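Local atomic coordinates of ribonuclease S-F11 (Nicotiana alata, PDB entry 1IOO), a protein that cleaves RNA as an RNase T2-type endonuclease of the style, associated with gametophytic self-incompatibility, by which the plant discriminates between self and non-self pollen. Residues 1-9 / 172-181; 35-46 / 87-95. All coordinates share one frame; numbering follows the deposited sequence.

Contact 1 of 2, residues 1-9 / 172-181; sequences DFEYLQLVL and PNADSMFRCP
Pro172 O accepts a hydrogen bond from Tyr99 OH and is also touched from 1-9, where Leu5 CD1 comes within 3.6 Å of it. The ring of Pro172 lies against two carbonyl oxygens of the N-terminal segment. Its CD is 3.3 Å from Glu3 O, and its CG is 3.4 Å from Phe2 O. More loosely, Glu3 O also lies over one face of the Phe178 ring. The join is otherwise mainly apolar side-chain packing, beside the antiparallel sheet of the RNase T2 fold. The far end of the Phe2 ring slides past Pro172, with Phe2 CZ 3.8 Å from Pro172 CB. Tyr4 carries the middle of the contact. Its CG stands between the backbone N and the carbonyl carbon (chi1 64°), which lays the ring along 172-181 from Phe178 to Pro181. Tyr4 CB touches Phe178 CD2 at 3.5 Å. The two rings lie in almost parallel planes (14°) but are so offset that little of one covers the other. The centroids of the Tyr4 and Phe178 rings are 5.9 Å apart. At the far end, Tyr4 OH lies 3.4 Å from Pro181 CG. Deeper in, Leu5 CD1 reaches Ala174 CB at 4.2 Å. Cys180 is tied to Cys169 by a disulfide, which pins 172-181 to strand 162-170. Glu3 and Tyr4 form a classic beta bulge opposite Asp37, where strand 4-10 begins. That strand runs antiparallel between 30-37 and 162-170. Helix 101-113 covers Leu5 and Ala174 through Leu107, while the short strand 177-178 pairs with 162-170.

Contact 2 of 2, residues 35-46 / 87-95; sequences WPDNVKTRLHNC and QYIKHGSCC
Trp35 and His91 each turn CG anti to their own carbonyl carbon, with chi1 at -52° and -67°, and this brings their rings together. The result is a face-to-face stack between strand 30-37 and helix 82-92, which carry the two histidine-containing active-site sequences of the RNase T2 fold. The five-membered ring of Trp35 lies over His91 with centroids 3.6 Å apart and planes at 22°. Trp35 CD1 sits above the centre of the imidazole, 3.2 Å from its plane. Lys90 CG lies over the opposite face, nearer the rim, so the imidazole is held between two neighbours. His91 is the proton acceptor of the reaction. The stack, with Lys90 CG behind and a water at ND1, probably limits how its ring can turn. An alanine in place of Trp35 would probably leave one face of His91 without its aromatic partner and set the imidazole freer to turn. Pro36 packs next to the stack, with its CD 3.4 Å from His91 O and its CG against Cys95 SG. Further along, residues 43-46 are fastened to 89-94. Asn45 N donates to Lys90 O at 2.9 Å. Cys46 N makes a weak hydrogen bond of 3.1 Å to Ser93 OG, which itself donates to Ile89 O. The disulfide between Cys46 SG and Cys94 SG, 2.0 Å long, makes the join covalent. Leu43 CG leans on Cys94 SG at 3.7 Å. A water bridges His91 to the 35-46 segment. It lies in the imidazole plane, 2.7 Å from His91 ND1, and donates to both Pro36 O and Leu43 O.

The two contacts have centres about 11 Å apart and both reach the same antiparallel sheet, through strands 4-10 and 30-37. In chain order the segments are 1-9, 35-46, 87-95 and 172-181, so contact 2 falls wholly between the two halves of contact 1. Those two strands are neighbours, and the contacts touch there. Tyr4 O lies 2.7 Å from Asp37 N, and Glu3 OE1 probably hydrogen-bonds to Val39 N. Contact 1 brings a late part of the chain back to its start. Contact 2 fastens strand 30-37 to the helix of the catalytic His91. In the sheet, 4-10 lies between 30-37, which carries the catalytic His32, and 162-170, the strand just before 172-181.

Contact 1 of 2, residues 1-9 / 172-181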
loop_
_atom_site.group_PDB
_atom_site.type_symbol
_atom_site.label_atom_id
_atom_site.label_comp_id
_atom_site.label_asym_id
_atom_site.label_seq_id
_atom_site.Cartn_x
_atom_site.Cartn_y
_atom_site.Cartn_z
ATOM N N ASP A 1 -0.545 10.348 20.214
ATOM C CA ASP A 1 -1.169 10.364 18.863
ATOM C C ASP A 1 -0.098 10.417 17.778
ATOM O O ASP A 1 0.831 11.226 17.848
ATOM C CB ASP A 1 -2.106 11.569 18.734
ATOM C CG ASP A 1 -2.743 11.663 17.367
ATOM O OD1 ASP A 1 -3.235 10.628 16.876
ATOM O OD2 ASP A 1 -2.759 12.771 16.786
ATOM N N PHE A 2 -0.226 9.548 16.784
ATOM C CA PHE A 2 0.732 9.501 15.691
ATOM C C PHE A 2 0.601 10.733 14.799
ATOM O O PHE A 2 -0.362 11.493 14.912
ATOM C CB PHE A 2 0.561 8.203 14.898
ATOM C CG PHE A 2 -0.802 8.026 14.305
ATOM C CD1 PHE A 2 -1.020 8.291 12.959
ATOM C CD2 PHE A 2 -1.869 7.596 15.086
ATOM C CE1 PHE A 2 -2.276 8.130 12.396
ATOM C CE2 PHE A 2 -3.136 7.433 14.532
ATOM C CZ PHE A 2 -3.339 7.701 13.180
ATOM N N GLU A 3 1.564 10.920 13.903
ATOM C CA GLU A 3 1.598 12.104 13.054
ATOM C C GLU A 3 0.810 11.938 11.755
ATOM O O GLU A 3 0.177 12.889 11.299
ATOM C CB GLU A 3 3.050 12.475 12.747
ATOM C CG GLU A 3 3.883 12.710 14.001
ATOM C CD GLU A 3 5.294 13.166 13.696
ATOM O OE1 GLU A 3 5.970 12.510 12.879
ATOM O OE2 GLU A 3 5.731 14.180 14.282
ATOM N N TYR A 4 0.847 10.756 11.148
ATOM C CA TYR A 4 0.139 10.575 9.882
ATOM C C TYR A 4 -0.182 9.116 9.596
ATOM O O TYR A 4 0.310 8.206 10.262
ATOM C CB TYR A 4 0.992 11.130 8.732
ATOM C CG TYR A 4 2.301 10.390 8.522
ATOM C CD1 TYR A 4 2.388 9.315 7.636
ATOM C CD2 TYR A 4 3.445 10.735 9.245
ATOM C CE1 TYR A 4 3.578 8.604 7.478
ATOM C CE2 TYR A 4 4.638 10.031 9.096
ATOM C CZ TYR A 4 4.701 8.968 8.217
ATOM O OH TYR A 4 5.871 8.254 8.094
ATOM N N LEU A 5 -1.038 8.915 8.601
ATOM C CA LEU A 5 -1.397 7.589 8.126
ATOM C C LEU A 5 -0.841 7.395 6.732
ATOM O O LEU A 5 -1.005 8.264 5.875
ATOM C CB LEU A 5 -2.915 7.426 8.031
ATOM C CG LEU A 5 -3.778 7.198 9.261
ATOM C CD1 LEU A 5 -5.240 7.245 8.836
ATOM C CD2 LEU A 5 -3.448 5.848 9.885
ATOM N N GLN A 6 -0.163 6.281 6.498
ATOM C CA GLN A 6 0.361 6.023 5.175
ATOM C C GLN A 6 -0.343 4.851 4.522
ATOM O O GLN A 6 -0.263 3.719 5.001
ATOM C CB GLN A 6 1.871 5.741 5.207
ATOM C CG GLN A 6 2.410 5.485 3.799
ATOM C CD GLN A 6 3.882 5.152 3.746
ATOM O OE1 GLN A 6 4.442 4.969 2.664
ATOM N NE2 GLN A 6 4.520 5.067 4.908
ATOM N N LEU A 7 -1.091 5.133 3.462
ATOM C CA LEU A 7 -1.707 4.070 2.695
ATOM C C LEU A 7 -0.677 3.517 1.730
ATOM O O LEU A 7 -0.149 4.254 0.892
ATOM C CB LEU A 7 -2.920 4.587 1.910
ATOM C CG LEU A 7 -3.590 3.548 0.999
ATOM C CD1 LEU A 7 -4.359 2.536 1.838
ATOM C CD2 LEU A 7 -4.529 4.247 0.024
ATOM N N VAL A 8 -0.340 2.243 1.884
ATOM C CA VAL A 8 0.648 1.624 1.020
ATOM C C VAL A 8 -0.013 0.730 -0.001
ATOM O O VAL A 8 -0.664 -0.255 0.350
ATOM C CB VAL A 8 1.667 0.800 1.827
ATOM C CG1 VAL A 8 2.723 0.214 0.890
ATOM C CG2 VAL A 8 2.311 1.681 2.887
ATOM N N LEU A 9 0.143 1.090 -1.269
ATOM C CA LEU A 9 -0.440 0.324 -2.361
ATOM C C LEU A 9 0.627 -0.462 -3.104
ATOM O O LEU A 9 1.647 0.085 -3.525
ATOM C CB LEU A 9 -1.164 1.251 -3.341
ATOM C CG LEU A 9 -2.329 2.055 -2.749
ATOM C CD1 LEU A 9 -2.866 3.019 -3.799
ATOM C CD2 LEU A 9 -3.436 1.125 -2.268
ATOM N N PRO A 172 -4.032 11.983 10.637
ATOM C CA PRO A 172 -4.540 10.906 11.496
ATOM C C PRO A 172 -6.041 10.624 11.364
ATOM O O PRO A 172 -6.468 9.470 11.448
ATOM C CB PRO A 172 -4.135 11.369 12.889
ATOM C CG PRO A 172 -2.804 12.015 12.621
ATOM C CD PRO A 172 -3.110 12.856 11.389
ATOM N N ASN A 173 -6.834 11.671 11.153
ATOM C CA ASN A 173 -8.283 11.514 11.013
ATOM C C ASN A 173 -8.675 11.160 9.575
ATOM O O ASN A 173 -9.850 10.936 9.279
ATOM C CB ASN A 173 -9.008 12.792 11.466
ATOM C CG ASN A 173 -8.493 14.033 10.769
ATOM O OD1 ASN A 173 -7.642 13.949 9.886
ATOM N ND2 ASN A 173 -9.008 15.194 11.160
ATOM N N ALA A 174 -7.681 11.118 8.690
ATOM C CA ALA A 174 -7.880 10.760 7.282
ATOM C C ALA A 174 -8.792 11.748 6.554
ATOM O O ALA A 174 -9.377 11.415 5.525
ATOM C CB ALA A 174 -8.454 9.351 7.175
ATOM N N ASP A 175 -8.885 12.971 7.066
ATOM C CA ASP A 175 -9.749 13.977 6.456
ATOM C C ASP A 175 -8.969 14.892 5.510
ATOM O O ASP A 175 -9.561 15.602 4.692
ATOM C CB ASP A 175 -10.421 14.813 7.547
ATOM C CG ASP A 175 -9.464 15.785 8.202
ATOM O OD1 ASP A 175 -8.264 15.465 8.287
ATOM O OD2 ASP A 175 -9.912 16.867 8.640
ATOM N N SER A 176 -7.644 14.870 5.624
ATOM C CA SER A 176 -6.794 15.713 4.784
ATOM C C SER A 176 -5.536 14.973 4.337
ATOM O O SER A 176 -5.177 13.936 4.897
ATOM C CB SER A 176 -6.375 16.970 5.546
ATOM O OG SER A 176 -7.501 17.679 6.035
ATOM N N MET A 177 -4.864 15.519 3.328
ATOM C CA MET A 177 -3.635 14.926 2.823
ATOM C C MET A 177 -2.440 15.335 3.682
ATOM O O MET A 177 -2.497 16.318 4.424
ATOM C CB MET A 177 -3.392 15.350 1.375
ATOM C CG MET A 177 -4.500 14.937 0.427
ATOM S SD MET A 177 -4.795 13.159 0.498
ATOM C CE MET A 177 -5.470 12.864 -1.107
ATOM N N PHE A 178 -1.361 14.565 3.581
ATOM C CA PHE A 178 -0.148 14.832 4.344
ATOM C C PHE A 178 1.080 14.392 3.559
ATOM O O PHE A 178 1.026 13.424 2.799
ATOM C CB PHE A 178 -0.194 14.093 5.687
ATOM C CG PHE A 178 0.730 14.663 6.729
ATOM C CD1 PHE A 178 0.417 15.860 7.372
ATOM C CD2 PHE A 178 1.913 14.010 7.065
ATOM C CE1 PHE A 178 1.269 16.401 8.335
ATOM C CE2 PHE A 178 2.776 14.542 8.028
ATOM C CZ PHE A 178 2.451 15.741 8.665
ATOM N N ARG A 179 2.185 15.107 3.741
ATOM C CA ARG A 179 3.426 14.805 3.034
ATOM C C ARG A 179 4.079 13.538 3.577
ATOM O O ARG A 179 4.397 13.448 4.763
ATOM C CB ARG A 179 4.407 15.980 3.161
ATOM C CG ARG A 179 5.600 15.913 2.209
ATOM C CD ARG A 179 6.608 17.040 2.433
ATOM N NE ARG A 179 7.337 16.908 3.693
ATOM C CZ ARG A 179 7.125 17.663 4.768
ATOM N NH1 ARG A 179 6.201 18.614 4.742
ATOM N NH2 ARG A 179 7.834 17.467 5.871
ATOM N N CYS A 180 4.279 12.558 2.704
ATOM C CA CYS A 180 4.918 11.316 3.104
ATOM C C CYS A 180 6.427 11.472 3.189
ATOM O O CYS A 180 7.032 12.169 2.372
ATOM C CB CYS A 180 4.712 10.231 2.063
ATOM S SG CYS A 180 3.113 9.402 1.924
ATOM N N PRO A 181 7.057 10.838 4.184
ATOM C CA PRO A 181 8.512 10.972 4.224
ATOM C C PRO A 181 9.047 10.249 2.986
ATOM O O PRO A 181 8.451 9.267 2.533
ATOM C CB PRO A 181 8.885 10.253 5.516
ATOM C CG PRO A 181 7.700 10.513 6.400
ATOM C CD PRO A 181 6.534 10.293 5.451
#

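Contact 2 of 2, residues 35-46 / 87-95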
loop_
_atom_site.group_PDB
_atom_site.type_symbol
_atom_site.label_atom_id
_atom_site.label_comp_id
_atom_site.label_asym_id
_atom_site.label_seq_id
_atom_site.Cartn_x
_atom_site.Cartn_y
_atom_site.Cartn_z
ATOM N N TRP A 35 -0.491 2.312 7.486
ATOM C CA TRP A 35 0.406 2.432 8.630
ATOM C C TRP A 35 0.364 3.768 9.361
ATOM O O TRP A 35 0.724 4.811 8.811
ATOM C CB TRP A 35 1.855 2.182 8.180
ATOM C CG TRP A 35 2.061 0.908 7.415
ATOM C CD1 TRP A 35 1.277 -0.207 7.448
ATOM C CD2 TRP A 35 3.145 0.608 6.529
ATOM N NE1 TRP A 35 1.805 -1.186 6.638
ATOM C CE2 TRP A 35 2.951 -0.709 6.060
ATOM C CE3 TRP A 35 4.262 1.325 6.083
ATOM C CZ2 TRP A 35 3.834 -1.326 5.165
ATOM C CZ3 TRP A 35 5.142 0.710 5.192
ATOM C CH2 TRP A 35 4.918 -0.600 4.746
ATOM N N PRO A 36 -0.087 3.751 10.625
ATOM C CA PRO A 36 -0.087 5.006 11.374
ATOM C C PRO A 36 1.400 5.196 11.654
ATOM O O PRO A 36 2.096 4.217 11.936
ATOM C CB PRO A 36 -0.843 4.648 12.654
ATOM C CG PRO A 36 -1.738 3.535 12.235
ATOM C CD PRO A 36 -0.852 2.711 11.334
ATOM N N ASP A 37 1.917 6.414 11.569
ATOM C CA ASP A 37 3.348 6.548 11.775
ATOM C C ASP A 37 3.757 7.930 12.231
ATOM O O ASP A 37 2.942 8.846 12.368
ATOM C CB ASP A 37 4.090 6.229 10.469
ATOM C CG ASP A 37 5.317 5.358 10.681
ATOM O OD1 ASP A 37 5.968 5.481 11.738
ATOM O OD2 ASP A 37 5.639 4.557 9.775
ATOM N N ASN A 38 5.054 8.039 12.488
ATOM C CA ASN A 38 5.712 9.273 12.859
ATOM C C ASN A 38 6.910 9.479 11.943
ATOM O O ASN A 38 7.479 8.508 11.442
ATOM C CB ASN A 38 6.194 9.211 14.311
ATOM C CG ASN A 38 5.055 9.095 15.302
ATOM O OD1 ASN A 38 4.103 9.877 15.271
ATOM N ND2 ASN A 38 5.151 8.119 16.198
ATOM N N VAL A 39 7.285 10.728 11.704
ATOM C CA VAL A 39 8.412 11.012 10.828
ATOM C C VAL A 39 9.725 10.533 11.443
ATOM O O VAL A 39 10.553 9.923 10.764
ATOM C CB VAL A 39 8.517 12.522 10.531
ATOM C CG1 VAL A 39 9.630 12.781 9.526
ATOM C CG2 VAL A 39 7.188 13.035 9.998
ATOM N N LYS A 40 9.899 10.802 12.732
ATOM C CA LYS A 40 11.110 10.424 13.454
ATOM C C LYS A 40 11.390 8.926 13.353
ATOM O O LYS A 40 12.071 8.473 12.434
ATOM C CB LYS A 40 10.993 10.830 14.928
ATOM C CG LYS A 40 9.694 10.403 15.597
ATOM C CD LYS A 40 9.695 10.743 17.076
ATOM C CE LYS A 40 8.323 10.523 17.696
ATOM N NZ LYS A 40 7.312 11.463 17.134
ATOM N N THR A 41 10.869 8.164 14.310
ATOM C CA THR A 41 11.080 6.724 14.341
ATOM C C THR A 41 9.826 5.975 13.907
ATOM O O THR A 41 8.709 6.463 14.076
ATOM C CB THR A 41 11.491 6.263 15.757
ATOM O OG1 THR A 41 11.706 4.847 15.762
ATOM C CG2 THR A 41 10.413 6.617 16.767
ATOM N N ARG A 42 10.016 4.786 13.346
ATOM C CA ARG A 42 8.898 3.981 12.876
ATOM C C ARG A 42 8.022 3.502 14.027
ATOM O O ARG A 42 8.515 3.004 15.040
ATOM C CB ARG A 42 9.412 2.790 12.066
ATOM C CG ARG A 42 9.922 3.182 10.685
ATOM C CD ARG A 42 8.773 3.615 9.776
ATOM N NE ARG A 42 9.005 4.909 9.136
ATOM C CZ ARG A 42 8.895 6.085 9.748
ATOM N NH1 ARG A 42 8.554 6.142 11.025
ATOM N NH2 ARG A 42 9.123 7.207 9.080
ATOM N N LEU A 43 6.716 3.677 13.862
ATOM C CA LEU A 43 5.738 3.256 14.855
ATOM C C LEU A 43 5.169 1.890 14.485
ATOM O O LEU A 43 4.717 1.691 13.359
ATOM C CB LEU A 43 4.614 4.290 14.913
ATOM C CG LEU A 43 3.562 4.168 16.009
ATOM C CD1 LEU A 43 4.243 4.150 17.373
ATOM C CD2 LEU A 43 2.591 5.334 15.896
ATOM N N HIS A 44 5.203 0.946 15.423
ATOM C CA HIS A 44 4.703 -0.401 15.153
ATOM C C HIS A 44 4.526 -1.206 16.435
ATOM O O HIS A 44 5.117 -0.889 17.466
ATOM C CB HIS A 44 5.673 -1.135 14.218
ATOM C CG HIS A 44 7.045 -1.320 14.792
ATOM N ND1 HIS A 44 7.403 -2.434 15.519
ATOM C CD2 HIS A 44 8.136 -0.518 14.770
ATOM C CE1 HIS A 44 8.656 -2.311 15.920
ATOM N NE2 HIS A 44 9.124 -1.157 15.480
ATOM N N ASN A 45 3.709 -2.254 16.352
ATOM C CA ASN A 45 3.443 -3.134 17.486
ATOM C C ASN A 45 3.102 -2.339 18.736
ATOM O O ASN A 45 3.718 -2.513 19.789
ATOM C CB ASN A 45 4.649 -4.035 17.756
ATOM C CG ASN A 45 4.934 -4.984 16.610
ATOM O OD1 ASN A 45 5.998 -4.935 15.992
ATOM N ND2 ASN A 45 3.976 -5.855 16.316
ATOM N N CYS A 46 2.109 -1.466 18.612
ATOM C CA CYS A 46 1.663 -0.647 19.722
ATOM C C CYS A 46 0.847 -1.474 20.711
ATOM O O CYS A 46 0.164 -2.424 20.325
ATOM C CB CYS A 46 0.846 0.535 19.181
ATOM S SG CYS A 46 1.842 1.653 18.127
ATOM N N GLN A 87 -1.161 -7.419 9.783
ATOM C CA GLN A 87 -1.166 -5.981 9.554
ATOM C C GLN A 87 -1.955 -5.250 10.631
ATOM O O GLN A 87 -1.580 -4.153 11.045
ATOM C CB GLN A 87 -1.741 -5.667 8.166
ATOM C CG GLN A 87 -0.826 -6.107 7.021
ATOM C CD GLN A 87 0.499 -5.351 6.988
ATOM O OE1 GLN A 87 1.538 -5.920 6.655
ATOM N NE2 GLN A 87 0.464 -4.065 7.314
ATOM N N TYR A 88 -3.044 -5.859 11.091
ATOM C CA TYR A 88 -3.863 -5.240 12.129
ATOM C C TYR A 88 -3.114 -5.165 13.459
ATOM O O TYR A 88 -3.133 -4.140 14.135
ATOM C CB TYR A 88 -5.168 -6.012 12.329
ATOM C CG TYR A 88 -6.084 -5.352 13.334
ATOM C CD1 TYR A 88 -6.537 -4.052 13.126
ATOM C CD2 TYR A 88 -6.485 -6.017 14.493
ATOM C CE1 TYR A 88 -7.367 -3.421 14.041
ATOM C CE2 TYR A 88 -7.319 -5.395 15.424
ATOM C CZ TYR A 88 -7.755 -4.095 15.186
ATOM O OH TYR A 88 -8.589 -3.466 16.086
ATOM N N ILE A 89 -2.460 -6.258 13.835
ATOM C CA ILE A 89 -1.736 -6.295 15.096
ATOM C C ILE A 89 -0.492 -5.407 15.065
ATOM O O ILE A 89 -0.196 -4.712 16.037
ATOM C CB ILE A 89 -1.348 -7.743 15.457
ATOM C CG1 ILE A 89 -2.622 -8.526 15.774
ATOM C CG2 ILE A 89 -0.392 -7.766 16.643
ATOM C CD1 ILE A 89 -2.407 -9.985 15.998
ATOM N N LYS A 90 0.216 -5.403 13.943
ATOM C CA LYS A 90 1.444 -4.622 13.845
ATOM C C LYS A 90 1.181 -3.130 13.609
ATOM O O LYS A 90 1.884 -2.283 14.163
ATOM C CB LYS A 90 2.324 -5.168 12.716
ATOM C CG LYS A 90 3.672 -4.472 12.595
ATOM C CD LYS A 90 4.531 -5.111 11.513
ATOM C CE LYS A 90 5.908 -4.472 11.457
ATOM N NZ LYS A 90 6.781 -5.144 10.455
ATOM N N HIS A 91 0.181 -2.801 12.797
ATOM C CA HIS A 91 -0.072 -1.400 12.465
ATOM C C HIS A 91 -1.410 -0.895 12.982
ATOM O O HIS A 91 -1.497 0.222 13.492
ATOM C CB HIS A 91 0.044 -1.218 10.952
ATOM C CG HIS A 91 1.438 -1.410 10.446
ATOM N ND1 HIS A 91 2.461 -0.535 10.749
ATOM C CD2 HIS A 91 1.995 -2.398 9.705
ATOM C CE1 HIS A 91 3.588 -0.978 10.218
ATOM N NE2 HIS A 91 3.332 -2.107 9.581
ATOM N N GLY A 92 -2.459 -1.697 12.840
ATOM C CA GLY A 92 -3.757 -1.259 13.322
ATOM C C GLY A 92 -3.724 -0.931 14.803
ATOM O O GLY A 92 -4.490 -0.109 15.304
ATOM N N SER A 93 -2.809 -1.583 15.510
ATOM C CA SER A 93 -2.664 -1.388 16.951
ATOM C C SER A 93 -2.203 0.030 17.301
ATOM O O SER A 93 -2.309 0.457 18.450
ATOM C CB SER A 93 -1.637 -2.379 17.495
ATOM O OG SER A 93 -0.366 -2.174 16.886
ATOM N N CYS A 94 -1.719 0.767 16.308
ATOM C CA CYS A 94 -1.183 2.097 16.562
ATOM C C CYS A 94 -2.197 3.225 16.317
ATOM O O CYS A 94 -1.845 4.402 16.421
ATOM C CB CYS A 94 0.070 2.295 15.721
ATOM S SG CYS A 94 1.405 1.150 16.195
ATOM N N CYS A 95 -3.445 2.875 16.018
ATOM C CA CYS A 95 -4.493 3.881 15.806
ATOM C C CYS A 95 -5.825 3.407 16.381
ATOM O O CYS A 95 -6.862 3.472 15.720
ATOM C CB CYS A 95 -4.649 4.192 14.309
ATOM S SG CYS A 95 -4.986 2.749 13.252
HETATM O O HOH W 1 2.177 1.565 12.424
HETATM O O HOH W 2 0.396 -4.830 18.828
#